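Local atomic coordinates of CocE/NonD family hydrolase (Staphylococcus aureus subsp. aureus COL, PDB entry 3III), a protein that probably hydrolyses ester or amide bonds as a CocE/NonD-type enzyme with an alpha/beta-hydrolase domain, its natural substrate not being established. Residues 279-283 against 351-355; 291-297 against 330-336. All blocks are in the same frame, centred on the assembly; numbering follows the deposited sequence.

Contact 1. Residues 279-283 against 351-355; sequences FEGFK and AFPLP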
loop_
_atom_site.group_PDB
_atom_site.type_symbol
_atom_site.label_atom_id
_atom_site.label_comp_id
_atom_site.label_asym_id
_atom_site.label_seq_id
_atom_site.Cartn_x
_atom_site.Cartn_y
_atom_site.Cartn_z
ATOM N N PHE A 279 -6.114 1.155 3.627
ATOM C CA PHE A 279 -7.187 1.698 4.472
ATOM C C PHE A 279 -8.543 1.464 3.834
ATOM O O PHE A 279 -9.522 1.127 4.557
ATOM C CB PHE A 279 -6.984 3.209 4.704
ATOM C CG PHE A 279 -5.925 3.519 5.729
ATOM C CD1 PHE A 279 -6.205 3.411 7.080
ATOM C CD2 PHE A 279 -4.644 3.845 5.339
ATOM C CE1 PHE A 279 -5.257 3.689 8.030
ATOM C CE2 PHE A 279 -3.649 4.092 6.296
ATOM C CZ PHE A 279 -3.962 3.979 7.648
ATOM N N GLU A 280 -8.650 1.674 2.493
ATOM C CA GLU A 280 -9.921 1.409 1.826
ATOM C C GLU A 280 -10.406 -0.023 2.030
ATOM O O GLU A 280 -11.633 -0.261 2.243
ATOM C CB GLU A 280 -9.942 1.739 0.332
ATOM C CG GLU A 280 -9.949 3.243 -0.027
ATOM C CD GLU A 280 -10.950 4.075 0.769
ATOM O OE1 GLU A 280 -12.114 3.649 0.825
ATOM O OE2 GLU A 280 -10.566 5.143 1.322
ATOM N N GLY A 281 -9.458 -0.969 1.977
ATOM C CA GLY A 281 -9.801 -2.394 2.124
ATOM C C GLY A 281 -10.373 -2.641 3.483
ATOM O O GLY A 281 -11.414 -3.293 3.647
ATOM N N PHE A 282 -9.677 -2.134 4.495
ATOM C CA PHE A 282 -10.157 -2.320 5.871
ATOM C C PHE A 282 -11.522 -1.677 6.074
ATOM O O PHE A 282 -12.412 -2.274 6.689
ATOM C CB PHE A 282 -9.170 -1.792 6.877
ATOM C CG PHE A 282 -9.674 -1.849 8.292
ATOM C CD1 PHE A 282 -9.763 -3.056 8.971
ATOM C CD2 PHE A 282 -10.167 -0.711 8.899
ATOM C CE1 PHE A 282 -10.273 -3.121 10.310
ATOM C CE2 PHE A 282 -10.671 -0.748 10.188
ATOM C CZ PHE A 282 -10.733 -1.945 10.911
ATOM N N LYS A 283 -11.680 -0.468 5.573
ATOM C CA LYS A 283 -12.906 0.302 5.797
ATOM C C LYS A 283 -14.103 -0.326 5.110
ATOM O O LYS A 283 -15.135 -0.423 5.710
ATOM C CB LYS A 283 -12.801 1.773 5.356
ATOM C CG LYS A 283 -11.861 2.643 6.161
ATOM C CD LYS A 283 -11.902 4.110 5.737
ATOM C CE LYS A 283 -11.517 4.328 4.278
ATOM N NZ LYS A 283 -11.413 5.767 3.819
ATOM N N ALA A 351 -12.254 1.637 15.751
ATOM C CA ALA A 351 -12.641 1.878 14.365
ATOM C C ALA A 351 -11.616 2.764 13.637
ATOM O O ALA A 351 -10.907 3.530 14.272
ATOM C CB ALA A 351 -14.039 2.562 14.272
ATOM N N PHE A 352 -11.592 2.641 12.317
ATOM C CA PHE A 352 -10.986 3.651 11.454
ATOM C C PHE A 352 -11.964 4.031 10.373
ATOM O O PHE A 352 -12.505 3.152 9.748
ATOM C CB PHE A 352 -9.668 3.182 10.839
ATOM C CG PHE A 352 -9.011 4.246 10.025
ATOM C CD1 PHE A 352 -8.126 5.113 10.602
ATOM C CD2 PHE A 352 -9.347 4.429 8.720
ATOM C CE1 PHE A 352 -7.549 6.114 9.878
ATOM C CE2 PHE A 352 -8.797 5.473 7.995
ATOM C CZ PHE A 352 -7.887 6.304 8.596
ATOM N N PRO A 353 -12.177 5.333 10.129
ATOM C CA PRO A 353 -11.598 6.503 10.832
ATOM C C PRO A 353 -11.836 6.453 12.319
ATOM O O PRO A 353 -12.824 5.859 12.806
ATOM C CB PRO A 353 -12.328 7.715 10.211
ATOM C CG PRO A 353 -12.838 7.239 8.836
ATOM C CD PRO A 353 -13.066 5.733 8.991
ATOM N N LEU A 354 -10.906 7.025 13.061
ATOM C CA LEU A 354 -11.002 7.072 14.533
ATOM C C LEU A 354 -12.293 7.709 15.015
ATOM O O LEU A 354 -12.661 8.817 14.612
ATOM C CB LEU A 354 -9.801 7.788 15.151
ATOM C CG LEU A 354 -8.593 6.932 15.513
ATOM C CD1 LEU A 354 -8.211 5.970 14.452
ATOM C CD2 LEU A 354 -7.405 7.781 15.942
ATOM N N PRO A 355 -13.016 7.007 15.895
ATOM C CA PRO A 355 -14.331 7.542 16.273
ATOM C C PRO A 355 -14.251 8.843 17.055
ATOM O O PRO A 355 -15.189 9.587 17.025
ATOM C CB PRO A 355 -14.940 6.447 17.145
ATOM C CG PRO A 355 -13.882 5.556 17.458
ATOM C CD PRO A 355 -12.767 5.705 16.509
#

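Contact 2. Residues 291-297 against 330-336; sequences WLYVHGR and TPHVIYE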
loop_
_atom_site.group_PDB
_atom_site.type_symbol
_atom_site.label_atom_id
_atom_site.label_comp_id
_atom_site.label_asym_id
_atom_site.label_seq_id
_atom_site.Cartn_x
_atom_site.Cartn_y
_atom_site.Cartn_z
ATOM N N TRP A 291 -9.463 -6.519 11.546
ATOM C CA TRP A 291 -8.505 -5.770 12.350
ATOM C C TRP A 291 -7.565 -5.028 11.449
ATOM O O TRP A 291 -7.223 -5.501 10.362
ATOM C CB TRP A 291 -7.700 -6.741 13.238
ATOM C CG TRP A 291 -8.550 -7.330 14.330
ATOM C CD1 TRP A 291 -8.680 -6.867 15.616
ATOM C CD2 TRP A 291 -9.420 -8.465 14.231
ATOM N NE1 TRP A 291 -9.584 -7.629 16.297
ATOM C CE2 TRP A 291 -10.063 -8.606 15.465
ATOM C CE3 TRP A 291 -9.738 -9.356 13.202
ATOM C CZ2 TRP A 291 -10.979 -9.639 15.729
ATOM C CZ3 TRP A 291 -10.668 -10.401 13.483
ATOM C CH2 TRP A 291 -11.267 -10.510 14.718
ATOM N N LEU A 292 -7.059 -3.914 11.938
ATOM C CA LEU A 292 -6.113 -3.110 11.194
ATOM C C LEU A 292 -4.901 -2.796 12.071
ATOM O O LEU A 292 -5.040 -2.415 13.260
ATOM C CB LEU A 292 -6.807 -1.793 10.761
ATOM C CG LEU A 292 -5.962 -0.685 10.156
ATOM C CD1 LEU A 292 -5.411 -1.163 8.833
ATOM C CD2 LEU A 292 -6.820 0.646 9.982
ATOM N N TYR A 293 -3.716 -2.934 11.499
ATOM C CA TYR A 293 -2.482 -2.541 12.182
ATOM C C TYR A 293 -1.775 -1.504 11.297
ATOM O O TYR A 293 -1.534 -1.782 10.121
ATOM C CB TYR A 293 -1.606 -3.764 12.338
ATOM C CG TYR A 293 -0.214 -3.515 12.855
ATOM C CD1 TYR A 293 -0.006 -3.119 14.148
ATOM C CD2 TYR A 293 0.887 -3.651 12.019
ATOM C CE1 TYR A 293 1.281 -2.827 14.615
ATOM C CE2 TYR A 293 2.173 -3.416 12.478
ATOM C CZ TYR A 293 2.369 -3.011 13.758
ATOM O OH TYR A 293 3.634 -2.722 14.169
ATOM N N VAL A 294 -1.461 -0.337 11.853
ATOM C CA VAL A 294 -0.782 0.751 11.128
ATOM C C VAL A 294 0.527 1.120 11.786
ATOM O O VAL A 294 0.565 1.481 12.959
ATOM C CB VAL A 294 -1.635 2.000 10.957
ATOM C CG1 VAL A 294 -1.041 2.947 9.884
ATOM C CG2 VAL A 294 -3.132 1.661 10.587
ATOM N N HIS A 295 1.581 1.174 10.984
ATOM C CA HIS A 295 2.880 1.650 11.465
ATOM C C HIS A 295 3.478 2.682 10.530
ATOM O O HIS A 295 3.076 2.772 9.347
ATOM C CB HIS A 295 3.826 0.468 11.624
ATOM C CG HIS A 295 4.214 -0.185 10.340
ATOM N ND1 HIS A 295 5.186 0.352 9.518
ATOM C CD2 HIS A 295 3.774 -1.300 9.726
ATOM C CE1 HIS A 295 5.324 -0.423 8.454
ATOM N NE2 HIS A 295 4.466 -1.423 8.545
ATOM N N GLY A 296 4.447 3.435 11.057
ATOM C CA GLY A 296 5.197 4.425 10.299
ATOM C C GLY A 296 6.674 4.023 10.089
ATOM O O GLY A 296 7.569 4.876 10.060
ATOM N N ARG A 297 6.886 2.746 9.843
ATOM C CA ARG A 297 8.211 2.149 9.650
ATOM C C ARG A 297 8.317 1.554 8.232
ATOM O O ARG A 297 7.526 1.893 7.352
ATOM C CB ARG A 297 8.414 1.074 10.724
ATOM C CG ARG A 297 8.021 1.519 12.201
ATOM C CD ARG A 297 8.892 2.623 12.634
ATOM N NE ARG A 297 8.422 3.227 13.889
ATOM C CZ ARG A 297 8.872 2.959 15.107
ATOM N NH1 ARG A 297 9.796 2.026 15.310
ATOM N NH2 ARG A 297 8.326 3.616 16.144
ATOM N N THR A 330 -7.939 -8.477 20.623
ATOM C CA THR A 330 -7.186 -7.470 19.924
ATOM C C THR A 330 -8.086 -6.290 19.573
ATOM O O THR A 330 -9.153 -6.476 18.952
ATOM C CB THR A 330 -6.545 -8.058 18.610
ATOM O OG1 THR A 330 -5.799 -9.255 18.916
ATOM C CG2 THR A 330 -5.626 -7.037 17.895
ATOM N N PRO A 331 -7.652 -5.061 19.919
ATOM C CA PRO A 331 -8.387 -3.884 19.494
ATOM C C PRO A 331 -8.505 -3.835 17.966
ATOM O O PRO A 331 -7.563 -4.234 17.256
ATOM C CB PRO A 331 -7.529 -2.717 19.999
ATOM C CG PRO A 331 -6.672 -3.241 21.047
ATOM C CD PRO A 331 -6.440 -4.727 20.701
ATOM N N HIS A 332 -9.631 -3.350 17.433
ATOM C CA HIS A 332 -9.791 -3.404 15.958
ATOM C C HIS A 332 -8.799 -2.550 15.187
ATOM O O HIS A 332 -8.538 -2.795 14.031
ATOM C CB HIS A 332 -11.240 -3.117 15.575
ATOM C CG HIS A 332 -12.141 -4.227 15.989
ATOM N ND1 HIS A 332 -12.096 -5.461 15.376
ATOM C CD2 HIS A 332 -13.009 -4.343 17.021
ATOM C CE1 HIS A 332 -12.891 -6.297 16.029
ATOM N NE2 HIS A 332 -13.464 -5.637 17.027
ATOM N N VAL A 333 -8.251 -1.527 15.817
ATOM C CA VAL A 333 -7.209 -0.727 15.166
ATOM C C VAL A 333 -6.037 -0.497 16.131
ATOM O O VAL A 333 -6.245 -0.044 17.272
ATOM C CB VAL A 333 -7.732 0.683 14.714
ATOM C CG1 VAL A 333 -6.590 1.443 13.973
ATOM C CG2 VAL A 333 -8.970 0.579 13.821
ATOM N N ILE A 334 -4.836 -0.781 15.674
ATOM C CA ILE A 334 -3.650 -0.452 16.410
ATOM C C ILE A 334 -2.863 0.448 15.433
ATOM O O ILE A 334 -2.635 0.068 14.280
ATOM C CB ILE A 334 -2.910 -1.703 16.755
ATOM C CG1 ILE A 334 -3.650 -2.557 17.838
ATOM C CG2 ILE A 334 -1.452 -1.381 17.157
ATOM C CD1 ILE A 334 -2.950 -3.898 18.148
ATOM N N TYR A 335 -2.433 1.617 15.905
ATOM C CA TYR A 335 -1.746 2.566 15.035
ATOM C C TYR A 335 -0.607 3.283 15.703
ATOM O O TYR A 335 -0.673 3.588 16.899
ATOM C CB TYR A 335 -2.760 3.602 14.480
ATOM C CG TYR A 335 -3.437 4.422 15.536
ATOM C CD1 TYR A 335 -2.971 5.689 15.883
ATOM C CD2 TYR A 335 -4.532 3.928 16.222
ATOM C CE1 TYR A 335 -3.554 6.430 16.857
ATOM C CE2 TYR A 335 -5.121 4.673 17.241
ATOM C CZ TYR A 335 -4.647 5.947 17.530
ATOM O OH TYR A 335 -5.230 6.687 18.550
ATOM N N GLU A 336 0.428 3.606 14.925
ATOM C CA GLU A 336 1.538 4.459 15.406
ATOM C C GLU A 336 1.201 5.933 15.290
ATOM O O GLU A 336 0.772 6.395 14.233
ATOM C CB GLU A 336 2.863 4.180 14.635
ATOM C CG GLU A 336 4.000 4.975 15.198
ATOM C CD GLU A 336 5.344 4.676 14.606
ATOM O OE1 GLU A 336 5.445 3.897 13.626
ATOM O OE2 GLU A 336 6.285 5.264 15.157
HETATM O O HOH W 1 -5.451 -4.445 15.263
#

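Contact 1. Residues 279-283 against 351-355
Lys-283, whose aliphatic chain lies against Phe-352 and Pro-353, ends in a salt bridge of 2.7 Å from its NZ to Glu-280 OE2, one turn back on the same helix. The ammonium meets that oxygen from above the carboxylate plane, and Gln-473 NE2 supplies OE2 with a second hydrogen bond. A bend at chi3 (-60°) turns the amine back toward Glu-280 and leaves the methylenes facing the loop: Lys-283 CD sits 3.9 Å from Phe-352 CD2, at the edge of the ring, and 3.8 Å from Pro-353 CD. The peptide bond before this proline is cis. Phe-352 carries most of the loop's side of this contact. One face of its ring receives Phe-279, whose CD1 comes to 3.4 Å from Phe-352 CE2, displaced toward the rim; with the planes 39° apart the pair is neither a parallel stack nor a T-shape. Phe-282 reaches the base of the same residue, its CE2 lying 4.1 Å from Phe-352 CB. No hydrogen bond joins residues 279-283 to 351-355, which meet through carbon packing. Leu-292 lies against all three phenylalanines, and Trp-268 meets the Phe-279 ring. The arrangement is that of a helix lying on the central sheet of an alpha/beta-hydrolase fold, with the segment leading toward the C-terminal beta domain packed against the helix flank.

Contact 2. Residues 291-297 against 330-336
Glu-336 holds the turn that follows strand 291-295 with both carboxylate oxygens. Its OE1 accepts the backbone N of Gly-296 at 2.8 Å on the anti side and Arg-297 NE at 3.1 Å on the syn side, while OE2 takes Arg-297 NH2 at 2.8 Å in a salt bridge. The arginine thus grips side-on, with NH2 and NE on separate oxygens; OE2 lies in the guanidinium plane, yet that plane stands 59° from the carboxylate. The extended glutamate, with CG anti to its backbone N (chi1 -176°), reaches forward, in the direction of its strand, to the turn after strand 291-295.

At the N-terminal end Trp-291 NE1 donates to Thr-330 O at 2.9 Å, approaching from above the carbonyl plane. The five-membered ring of the indole makes an offset stack with His-332, centroids 4.5 Å apart.

Between these ends the backbones run parallel, hydrogen-bonded in turn: Leu-292 N to His-332 O, Ile-334 N to Leu-292 O, Val-294 N to Ile-334 O, and Glu-336 N to Val-294 O. This is the pairing of a beta-alpha-beta crossover, the strands being linked through helices 299-304 and 306-319. Leu-292, Val-294, Val-333 and Tyr-335 share one face of the sheet; on the other, Tyr-293 meets Ile-334 CG2 with its ring edge, CD1 lying 3.8 Å away.

Behind this first shell, His-295 ND1 accepts Arg-297 N in its ring plane, and Tyr-342 forms a cation-pi contact with the guanidinium. Residues of helix 306-319 touch the Tyr-293 and Ile-334 pair, Glu-307 and Asn-308 at Tyr-293 and Arg-311 at Ile-334. His-332 is positioned by a hydrogen bond between its ND1 and Lys-290 O, and a water donates to both Leu-292 O and Pro-331 O.

Overall arrangement
Of the elements involved, helix 275-284 comes first, after the first eight strands of the sheet, and supplies residues 279-283; strand 290-295 then enters the sheet. Two helices then lead to strand 333-338, whose pairing with 290-295 in contact 2 closes the inner loop. Past strand 343-349 at the sheet edge, the chain returns in residues 351-355 to meet the helix, so contact 1 closes a larger loop enclosing the inner one. The two also touch: Phe-282 CE1 lies 3.5 Å from Trp-291 C, and Phe-352 N is 3.7 Å from Val-333 CG2. Together they join the last strands of the hydrolase sheet, a helix on its face and the connection toward the C-terminal beta domain.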